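Local structure of heat-inducible transcription repressor HrcA (Thermotoga maritima, 1STZ) at residues G133-E138 / G302-F307; E264-E269 / F287-G292; R149-P154 / I161-T166. The protein probably represses class I heat-shock genes, the grpE-dnaK-dnaJ and groELS operons, as a DNA-binding regulator. All blocks are in the same frame, centred on the assembly; numbering follows the deposited sequence.

Interaction 1: G133-E138 / G302-F307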
loop_
_atom_site.group_PDB
_atom_site.type_symbol
_atom_site.label_atom_id
_atom_site.label_comp_id
_atom_site.label_asym_id
_atom_site.label_seq_id
_atom_site.Cartn_x
_atom_site.Cartn_y
_atom_site.Cartn_z
ATOM N N GLY A 133 -11.660 -12.987 -4.088
ATOM C CA GLY A 133 -11.659 -14.236 -4.831
ATOM C C GLY A 133 -10.560 -15.209 -4.453
ATOM O O GLY A 133 -9.775 -14.988 -3.511
ATOM N N TYR A 134 -10.530 -16.306 -5.188
ATOM C CA TYR A 134 -9.509 -17.338 -5.089
ATOM C C TYR A 134 -8.689 -17.281 -6.363
ATOM O O TYR A 134 -9.244 -17.400 -7.439
ATOM C CB TYR A 134 -10.165 -18.715 -5.016
ATOM C CG TYR A 134 -9.226 -19.906 -4.868
ATOM C CD1 TYR A 134 -9.166 -20.898 -5.834
ATOM C CD2 TYR A 134 -8.444 -20.059 -3.745
ATOM C CE1 TYR A 134 -8.336 -22.021 -5.677
ATOM C CE2 TYR A 134 -7.606 -21.170 -3.584
ATOM C CZ TYR A 134 -7.557 -22.136 -4.562
ATOM O OH TYR A 134 -6.731 -23.226 -4.417
ATOM N N VAL A 135 -7.381 -17.118 -6.225
ATOM C CA VAL A 135 -6.470 -16.986 -7.351
ATOM C C VAL A 135 -5.529 -18.176 -7.508
ATOM O O VAL A 135 -4.967 -18.665 -6.529
ATOM C CB VAL A 135 -5.652 -15.700 -7.208
ATOM C CG1 VAL A 135 -4.567 -15.596 -8.284
ATOM C CG2 VAL A 135 -6.574 -14.513 -7.257
ATOM N N LEU A 136 -5.399 -18.662 -8.742
ATOM C CA LEU A 136 -4.331 -19.584 -9.125
ATOM C C LEU A 136 -3.468 -18.891 -10.156
ATOM O O LEU A 136 -3.992 -18.358 -11.130
ATOM C CB LEU A 136 -4.886 -20.862 -9.739
ATOM C CG LEU A 136 -5.751 -21.753 -8.869
ATOM C CD1 LEU A 136 -6.137 -22.965 -9.682
ATOM C CD2 LEU A 136 -5.087 -22.188 -7.561
ATOM N N ILE A 137 -2.159 -18.856 -9.923
ATOM C CA ILE A 137 -1.190 -18.406 -10.916
ATOM C C ILE A 137 -0.279 -19.578 -11.268
ATOM O O ILE A 137 0.404 -20.117 -10.406
ATOM C CB ILE A 137 -0.334 -17.253 -10.383
ATOM C CG1 ILE A 137 -1.228 -16.084 -9.943
ATOM C CG2 ILE A 137 0.669 -16.790 -11.449
ATOM C CD1 ILE A 137 -0.480 -14.862 -9.520
ATOM N N GLU A 138 -0.267 -19.949 -12.540
ATOM C CA GLU A 138 0.660 -20.924 -13.060
ATOM C C GLU A 138 2.108 -20.368 -13.032
ATOM O O GLU A 138 2.386 -19.354 -13.669
ATOM C CB GLU A 138 0.245 -21.293 -14.477
ATOM C CG GLU A 138 0.822 -22.594 -14.982
ATOM C CD GLU A 138 0.388 -22.934 -16.394
ATOM O OE1 GLU A 138 -0.009 -22.024 -17.167
ATOM O OE2 GLU A 138 0.469 -24.131 -16.749
ATOM N N GLY A 302 2.680 -18.304 -18.349
ATOM C CA GLY A 302 1.678 -19.038 -17.586
ATOM C C GLY A 302 0.298 -18.395 -17.648
ATOM O O GLY A 302 0.139 -17.271 -18.113
ATOM N N SER A 303 -0.696 -19.129 -17.179
ATOM C CA SER A 303 -2.051 -18.633 -17.026
ATOM C C SER A 303 -2.362 -18.206 -15.580
ATOM O O SER A 303 -1.777 -18.714 -14.611
ATOM C CB SER A 303 -3.029 -19.708 -17.486
ATOM O OG SER A 303 -2.804 -19.983 -18.862
ATOM N N VAL A 304 -3.276 -17.246 -15.461
ATOM C CA VAL A 304 -3.810 -16.765 -14.197
ATOM C C VAL A 304 -5.321 -16.973 -14.177
ATOM O O VAL A 304 -5.993 -16.711 -15.168
ATOM C CB VAL A 304 -3.533 -15.266 -14.020
ATOM C CG1 VAL A 304 -4.034 -14.766 -12.672
ATOM C CG2 VAL A 304 -2.046 -14.975 -14.175
ATOM N N TYR A 305 -5.838 -17.424 -13.043
ATOM C CA TYR A 305 -7.260 -17.683 -12.842
ATOM C C TYR A 305 -7.746 -16.998 -11.575
ATOM O O TYR A 305 -7.110 -17.106 -10.536
ATOM C CB TYR A 305 -7.520 -19.176 -12.715
ATOM C CG TYR A 305 -7.035 -19.974 -13.891
ATOM C CD1 TYR A 305 -5.730 -20.417 -13.952
ATOM C CD2 TYR A 305 -7.888 -20.293 -14.939
ATOM C CE1 TYR A 305 -5.278 -21.159 -15.033
ATOM C CE2 TYR A 305 -7.445 -21.018 -16.021
ATOM C CZ TYR A 305 -6.140 -21.456 -16.063
ATOM O OH TYR A 305 -5.698 -22.211 -17.130
ATOM N N LEU A 306 -8.862 -16.278 -11.686
ATOM C CA LEU A 306 -9.590 -15.714 -10.550
ATOM C C LEU A 306 -10.991 -16.348 -10.475
ATOM O O LEU A 306 -11.820 -16.168 -11.375
ATOM C CB LEU A 306 -9.768 -14.216 -10.781
ATOM C CG LEU A 306 -10.049 -13.229 -9.649
ATOM C CD1 LEU A 306 -11.104 -12.239 -10.050
ATOM C CD2 LEU A 306 -10.336 -13.833 -8.300
ATOM N N PHE A 307 -11.268 -17.038 -9.393
ATOM C CA PHE A 307 -12.563 -17.641 -9.154
ATOM C C PHE A 307 -13.266 -16.851 -8.069
ATOM O O PHE A 307 -12.696 -16.598 -7.023
ATOM C CB PHE A 307 -12.414 -19.089 -8.691
ATOM C CG PHE A 307 -11.836 -20.001 -9.717
ATOM C CD1 PHE A 307 -10.475 -20.254 -9.745
ATOM C CD2 PHE A 307 -12.655 -20.649 -10.623
ATOM C CE1 PHE A 307 -9.933 -21.134 -10.695
ATOM C CE2 PHE A 307 -12.127 -21.498 -11.561
ATOM C CZ PHE A 307 -10.751 -21.737 -11.598
HETATM O O HOH W 1 -0.457 -21.013 -19.952
#

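Interaction 2: E264-E269 / F287-G292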
loop_
_atom_site.group_PDB
_atom_site.type_symbol
_atom_site.label_atom_id
_atom_site.label_comp_id
_atom_site.label_asym_id
_atom_site.label_seq_id
_atom_site.Cartn_x
_atom_site.Cartn_y
_atom_site.Cartn_z
ATOM N N GLU A 264 -6.902 -25.449 -18.607
ATOM C CA GLU A 264 -6.409 -24.958 -19.889
ATOM C C GLU A 264 -7.560 -24.656 -20.853
ATOM O O GLU A 264 -7.454 -23.726 -21.655
ATOM C CB GLU A 264 -5.418 -25.957 -20.529
ATOM C CG GLU A 264 -4.023 -25.883 -19.904
ATOM C CD GLU A 264 -3.017 -26.898 -20.451
ATOM O OE1 GLU A 264 -3.370 -27.710 -21.335
ATOM O OE2 GLU A 264 -1.848 -26.880 -19.982
ATOM N N SER A 265 -8.641 -25.436 -20.773
ATOM C CA SER A 265 -9.818 -25.252 -21.628
ATOM C C SER A 265 -10.588 -23.970 -21.298
ATOM O O SER A 265 -11.331 -23.477 -22.128
ATOM C CB SER A 265 -10.770 -26.457 -21.513
ATOM O OG SER A 265 -11.560 -26.399 -20.323
ATOM N N LEU A 266 -10.421 -23.460 -20.082
ATOM C CA LEU A 266 -11.055 -22.217 -19.660
ATOM C C LEU A 266 -10.477 -20.991 -20.354
ATOM O O LEU A 266 -11.190 -20.013 -20.628
ATOM C CB LEU A 266 -10.919 -22.026 -18.143
ATOM C CG LEU A 266 -11.632 -23.048 -17.264
ATOM C CD1 LEU A 266 -11.299 -22.817 -15.814
ATOM C CD2 LEU A 266 -13.136 -22.972 -17.456
ATOM N N VAL A 267 -9.184 -21.046 -20.641
ATOM C CA VAL A 267 -8.473 -19.858 -21.058
ATOM C C VAL A 267 -8.653 -19.647 -22.570
ATOM O O VAL A 267 -8.513 -20.573 -23.363
ATOM C CB VAL A 267 -6.975 -19.877 -20.553
ATOM C CG1 VAL A 267 -6.169 -21.000 -21.200
ATOM C CG2 VAL A 267 -6.314 -18.508 -20.784
ATOM N N GLY A 268 -9.044 -18.433 -22.944
ATOM C CA GLY A 268 -9.281 -18.061 -24.322
ATOM C C GLY A 268 -8.185 -17.146 -24.870
ATOM O O GLY A 268 -7.029 -17.224 -24.451
ATOM N N GLU A 269 -8.565 -16.301 -25.832
ATOM C CA GLU A 269 -7.679 -15.289 -26.427
ATOM C C GLU A 269 -7.831 -13.969 -25.678
ATOM O O GLU A 269 -8.866 -13.308 -25.771
ATOM C CB GLU A 269 -8.019 -15.046 -27.894
ATOM C CG GLU A 269 -8.167 -16.295 -28.758
ATOM C CD GLU A 269 -9.211 -16.120 -29.860
ATOM O OE1 GLU A 269 -10.342 -15.651 -29.550
ATOM O OE2 GLU A 269 -8.913 -16.454 -31.035
ATOM N N PHE A 287 -19.925 -20.305 -9.733
ATOM C CA PHE A 287 -18.723 -19.462 -9.886
ATOM C C PHE A 287 -18.699 -18.683 -11.194
ATOM O O PHE A 287 -19.426 -19.005 -12.133
ATOM C CB PHE A 287 -17.480 -20.358 -9.861
ATOM C CG PHE A 287 -17.249 -21.029 -8.540
ATOM C CD1 PHE A 287 -17.720 -22.320 -8.300
ATOM C CD2 PHE A 287 -16.570 -20.379 -7.538
ATOM C CE1 PHE A 287 -17.515 -22.941 -7.084
ATOM C CE2 PHE A 287 -16.366 -21.005 -6.289
ATOM C CZ PHE A 287 -16.819 -22.274 -6.076
ATOM N N ALA A 288 -17.879 -17.637 -11.204
ATOM C CA ALA A 288 -17.335 -17.019 -12.395
ATOM C C ALA A 288 -15.795 -17.144 -12.318
ATOM O O ALA A 288 -15.206 -17.087 -11.217
ATOM C CB ALA A 288 -17.735 -15.578 -12.452
ATOM N N VAL A 289 -15.152 -17.333 -13.466
ATOM C CA VAL A 289 -13.687 -17.323 -13.552
ATOM C C VAL A 289 -13.192 -16.321 -14.563
ATOM O O VAL A 289 -13.583 -16.378 -15.710
ATOM C CB VAL A 289 -13.093 -18.631 -14.111
ATOM C CG1 VAL A 289 -11.709 -18.893 -13.498
ATOM C CG2 VAL A 289 -14.025 -19.760 -14.019
ATOM N N PHE A 290 -12.306 -15.438 -14.151
ATOM C CA PHE A 290 -11.502 -14.646 -15.072
ATOM C C PHE A 290 -10.222 -15.401 -15.356
ATOM O O PHE A 290 -9.605 -15.955 -14.464
ATOM C CB PHE A 290 -11.153 -13.282 -14.492
ATOM C CG PHE A 290 -12.265 -12.281 -14.593
ATOM C CD1 PHE A 290 -13.236 -12.225 -13.644
ATOM C CD2 PHE A 290 -12.340 -11.413 -15.664
ATOM C CE1 PHE A 290 -14.282 -11.304 -13.741
ATOM C CE2 PHE A 290 -13.380 -10.493 -15.759
ATOM C CZ PHE A 290 -14.335 -10.438 -14.785
ATOM N N SER A 291 -9.835 -15.440 -16.606
ATOM C CA SER A 291 -8.598 -16.069 -16.971
ATOM C C SER A 291 -7.869 -15.257 -18.025
ATOM O O SER A 291 -8.467 -14.449 -18.757
ATOM C CB SER A 291 -8.855 -17.496 -17.436
ATOM O OG SER A 291 -9.591 -17.524 -18.652
ATOM N N GLY A 292 -6.564 -15.470 -18.080
ATOM C CA GLY A 292 -5.683 -14.781 -19.006
ATOM C C GLY A 292 -4.257 -15.289 -18.814
ATOM O O GLY A 292 -3.987 -16.060 -17.900
HETATM O O HOH W 2 -12.181 -17.598 -18.369
HETATM O O HOH W 3 -9.104 -16.072 -20.898
#

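Interaction 3: R149-P154 / I161-T166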
loop_
_atom_site.group_PDB
_atom_site.type_symbol
_atom_site.label_atom_id
_atom_site.label_comp_id
_atom_site.label_asym_id
_atom_site.label_seq_id
_atom_site.Cartn_x
_atom_site.Cartn_y
_atom_site.Cartn_z
ATOM N N ARG A 149 23.351 -19.651 -13.995
ATOM C CA ARG A 149 24.456 -19.517 -13.036
ATOM C C ARG A 149 24.064 -20.021 -11.645
ATOM O O ARG A 149 22.926 -19.855 -11.223
ATOM C CB ARG A 149 24.846 -18.043 -12.922
ATOM C CG ARG A 149 26.027 -17.754 -12.030
ATOM C CD ARG A 149 26.473 -16.317 -12.121
ATOM N NE ARG A 149 27.314 -15.929 -10.994
ATOM C CZ ARG A 149 27.420 -14.694 -10.521
ATOM N NH1 ARG A 149 26.725 -13.706 -11.077
ATOM N NH2 ARG A 149 28.214 -14.446 -9.479
ATOM N N VAL A 150 25.025 -20.595 -10.925
ATOM C CA VAL A 150 24.816 -21.049 -9.553
ATOM C C VAL A 150 25.732 -20.261 -8.632
ATOM O O VAL A 150 26.939 -20.264 -8.815
ATOM C CB VAL A 150 25.123 -22.540 -9.391
ATOM C CG1 VAL A 150 24.909 -22.987 -7.943
ATOM C CG2 VAL A 150 24.275 -23.363 -10.343
ATOM N N MET A 151 25.152 -19.602 -7.643
ATOM C CA MET A 151 25.908 -18.792 -6.696
ATOM C C MET A 151 25.932 -19.464 -5.324
ATOM O O MET A 151 24.888 -19.888 -4.822
ATOM C CB MET A 151 25.281 -17.401 -6.570
ATOM C CG MET A 151 25.290 -16.564 -7.850
ATOM S SD MET A 151 23.639 -16.370 -8.538
ATOM C CE MET A 151 23.517 -17.672 -9.452
ATOM N N LEU A 152 27.132 -19.597 -4.761
ATOM C CA LEU A 152 27.345 -19.945 -3.356
ATOM C C LEU A 152 28.147 -18.846 -2.667
ATOM O O LEU A 152 29.360 -18.834 -2.769
ATOM C CB LEU A 152 28.153 -21.226 -3.237
ATOM C CG LEU A 152 27.570 -22.582 -3.589
ATOM C CD1 LEU A 152 28.605 -23.627 -3.233
ATOM C CD2 LEU A 152 26.271 -22.873 -2.869
ATOM N N ILE A 153 27.481 -17.946 -1.948
ATOM C CA ILE A 153 28.142 -16.779 -1.334
ATOM C C ILE A 153 28.375 -16.918 0.180
ATOM O O ILE A 153 27.435 -16.862 0.947
ATOM C CB ILE A 153 27.275 -15.533 -1.602
ATOM C CG1 ILE A 153 27.155 -15.287 -3.112
ATOM C CG2 ILE A 153 27.850 -14.315 -0.910
ATOM C CD1 ILE A 153 25.851 -15.672 -3.661
ATOM N N PRO A 154 29.609 -17.085 0.633
ATOM C CA PRO A 154 29.859 -17.102 2.082
ATOM C C PRO A 154 29.658 -15.716 2.716
ATOM O O PRO A 154 30.417 -14.807 2.396
ATOM C CB PRO A 154 31.331 -17.544 2.204
ATOM C CG PRO A 154 31.811 -17.817 0.811
ATOM C CD PRO A 154 30.840 -17.267 -0.152
ATOM N N ILE A 161 24.955 -18.287 1.451
ATOM C CA ILE A 161 23.744 -18.084 0.675
ATOM C C ILE A 161 23.842 -18.732 -0.700
ATOM O O ILE A 161 24.727 -18.424 -1.489
ATOM C CB ILE A 161 23.368 -16.578 0.569
ATOM C CG1 ILE A 161 22.971 -16.047 1.950
ATOM C CG2 ILE A 161 22.202 -16.402 -0.387
ATOM C CD1 ILE A 161 22.845 -14.545 2.030
ATOM N N PHE A 162 22.925 -19.658 -0.960
ATOM C CA PHE A 162 22.823 -20.332 -2.241
ATOM C C PHE A 162 21.712 -19.684 -3.044
ATOM O O PHE A 162 20.717 -19.251 -2.486
ATOM C CB PHE A 162 22.531 -21.827 -2.036
ATOM C CG PHE A 162 22.031 -22.530 -3.275
ATOM C CD1 PHE A 162 22.922 -23.016 -4.227
ATOM C CD2 PHE A 162 20.673 -22.721 -3.482
ATOM C CE1 PHE A 162 22.457 -23.674 -5.365
ATOM C CE2 PHE A 162 20.218 -23.362 -4.608
ATOM C CZ PHE A 162 21.113 -23.839 -5.552
ATOM N N SER A 163 21.876 -19.651 -4.358
ATOM C CA SER A 163 20.808 -19.274 -5.275
ATOM C C SER A 163 21.176 -19.638 -6.702
ATOM O O SER A 163 22.300 -20.023 -6.985
ATOM C CB SER A 163 20.492 -17.777 -5.197
ATOM O OG SER A 163 21.665 -17.003 -5.354
ATOM N N ILE A 164 20.200 -19.569 -7.597
ATOM C CA ILE A 164 20.473 -19.760 -9.007
ATOM C C ILE A 164 19.962 -18.557 -9.759
ATOM O O ILE A 164 19.041 -17.888 -9.312
ATOM C CB ILE A 164 19.835 -21.055 -9.554
ATOM C CG1 ILE A 164 18.308 -21.006 -9.454
ATOM C CG2 ILE A 164 20.380 -22.258 -8.820
ATOM C CD1 ILE A 164 17.620 -22.212 -10.049
ATOM N N LEU A 165 20.568 -18.308 -10.905
ATOM C CA LEU A 165 20.111 -17.281 -11.819
ATOM C C LEU A 165 19.360 -17.982 -12.926
ATOM O O LEU A 165 19.796 -19.006 -13.430
ATOM C CB LEU A 165 21.283 -16.539 -12.444
ATOM C CG LEU A 165 21.273 -15.033 -12.291
ATOM C CD1 LEU A 165 20.006 -14.453 -12.923
ATOM C CD2 LEU A 165 21.390 -14.629 -10.807
ATOM N N THR A 166 18.275 -17.361 -13.336
ATOM C CA THR A 166 17.427 -17.863 -14.381
ATOM C C THR A 166 17.121 -16.672 -15.310
ATOM O O THR A 166 17.504 -15.570 -14.986
ATOM C CB THR A 166 16.225 -18.451 -13.631
ATOM O OG1 THR A 166 16.300 -19.892 -13.638
ATOM C CG2 THR A 166 14.922 -18.065 -14.187
#

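Interaction 1: G133-E138 / G302-F307
E138 and S303 close one end of an antiparallel strand pair. E138 N donates to S303 O (2.8 Å), nearly along the C=O axis. The E138 side chain follows: CB lies 3.3 Å from S303 O, CG stands anti to the backbone N (chi1 -161°), and the extended chain carries CD to 4.0 Å from S303 N. At the tip, OE1 accepts from S303 N (3.0 Å) with its anti lone pair; a water bridges OE1 to S303 OG; OE2 has a weak, long ion pair with R230. Without the carboxylate, as with an alanine here, S303 N and the water would probably lose their acceptor. Y134 with F307 and L136 with Y305 exchange backbone bonds. On one face the Y134 and F307 side chains lie side by side, F307 CD1 at the edge of the Y134 ring (CD1 to CD1, 4.2 Å), and L136 and F307 pack on L263. V135, I137 and L306, on the other face with V304, pack on helix 116-131, and V135 CG2 meets L306 CD2 (4.0 Å). Strands 134-138 and 299-309 are inner neighbours in a five-stranded antiparallel sheet with helices on both faces, in the GAF-clan C-terminal region.

Interaction 2: E264-E269 / F287-G292
S291 and V267 meet through matching first torsions. With chi1 67°, S291 OG sits between its own backbone N and carbonyl carbon, the crowded position, and reaches out to V267 CA at 3.5 Å. V267 puts CG1 in the equivalent place (chi1 66°), which turns CG2 anti to its backbone N and carries this methyl to 4.1 Å from G292 N. No hydrogen bond joins the segments directly; two waters do so, both held by S291 OG. One lies 2.6 Å from S291 OG, donates to V289 O and gives a weak, long bond to L266 O, which also accepts from NE of R274. The other accepts a hydrogen bond from G268 N (3.1 Å to the water oxygen), gives a weak bond to S291 O and lies 2.7 Å from S291 OG. The serine hydroxyl is therefore the node between the waters, in a buried seam. Apolar contact is slight: L266 CD1 just meets V289 CG2 (4.5 Å), and I279 touches both side chains. This is a water-mediated helix-to-sheet junction, where the chain leaves helix 260-266 over strand 287-296 and goes on to form the outer strand 272-275 of the five-stranded antiparallel sheet.

Interaction 3: R149-P154 / I161-T166
V150, L152 and F162 make the tight apolar part of this hairpin. F162 CG stands anti to its backbone N (chi1 164°), which lays the ring across the facing strand: L152 CD2 comes to its edge, in the ring plane, 3.6 Å from F162 CD1, and V150 CG1 approaches F162 CE1 at the same distance. Helix 184-195 packs on V150 and L152, and helix 215-224 on L152 and F162, so this face is sealed from solvent. Between the strands, M151 and S163 exchange backbone bonds, as do I153 and I161; I161 N approaches I153 O from above the carbonyl plane. The other face, with R149, M151, I153, I161, S163 and L165, is looser at its margins, where R149, I153 and L165 are partly exposed. The bent chain of M151 carries SD to 3.6 Å from L165 CD2; the position of its CE is doubtful. M151 CG lies over one face of the R149 guanidinium, 3.6 Å from its plane and nearer the edge than the middle, and R149 NH1 donates to V155 O of the second subunit. I153 also packs on I153 of that subunit. S163 OG, 3.8 Å from M151 SD, is buried without a polar partner. One face of the hairpin belongs to its own subunit's core, while the other, mostly apolar with an arginine at its margin, is consistent with a role in dimerization.

Interactions 1 and 2 share one sheet and touch: their centres are 9 Å apart, and strands 299-309 and 287-296, consecutive in the chain, are neighbours in it. V304 N to G292 O (2.8 Å) and L306 N to F290 O (2.9 Å) are probable hydrogen bonds between them, and F307 CE2 packs against V289 CG1 at 3.3 Å. Interaction 3 belongs to a separate three-stranded sheet, its centre 30 Å from that of interaction 1 and 37 Å from that of interaction 2; the nearest atoms are about 13 and 19 Å apart. Both interactions 2 and 3 are nested in the chain loop closed by interaction 1. Of interactions 2 and 3, the latter meets the second subunit, whereas no other chain touches the former.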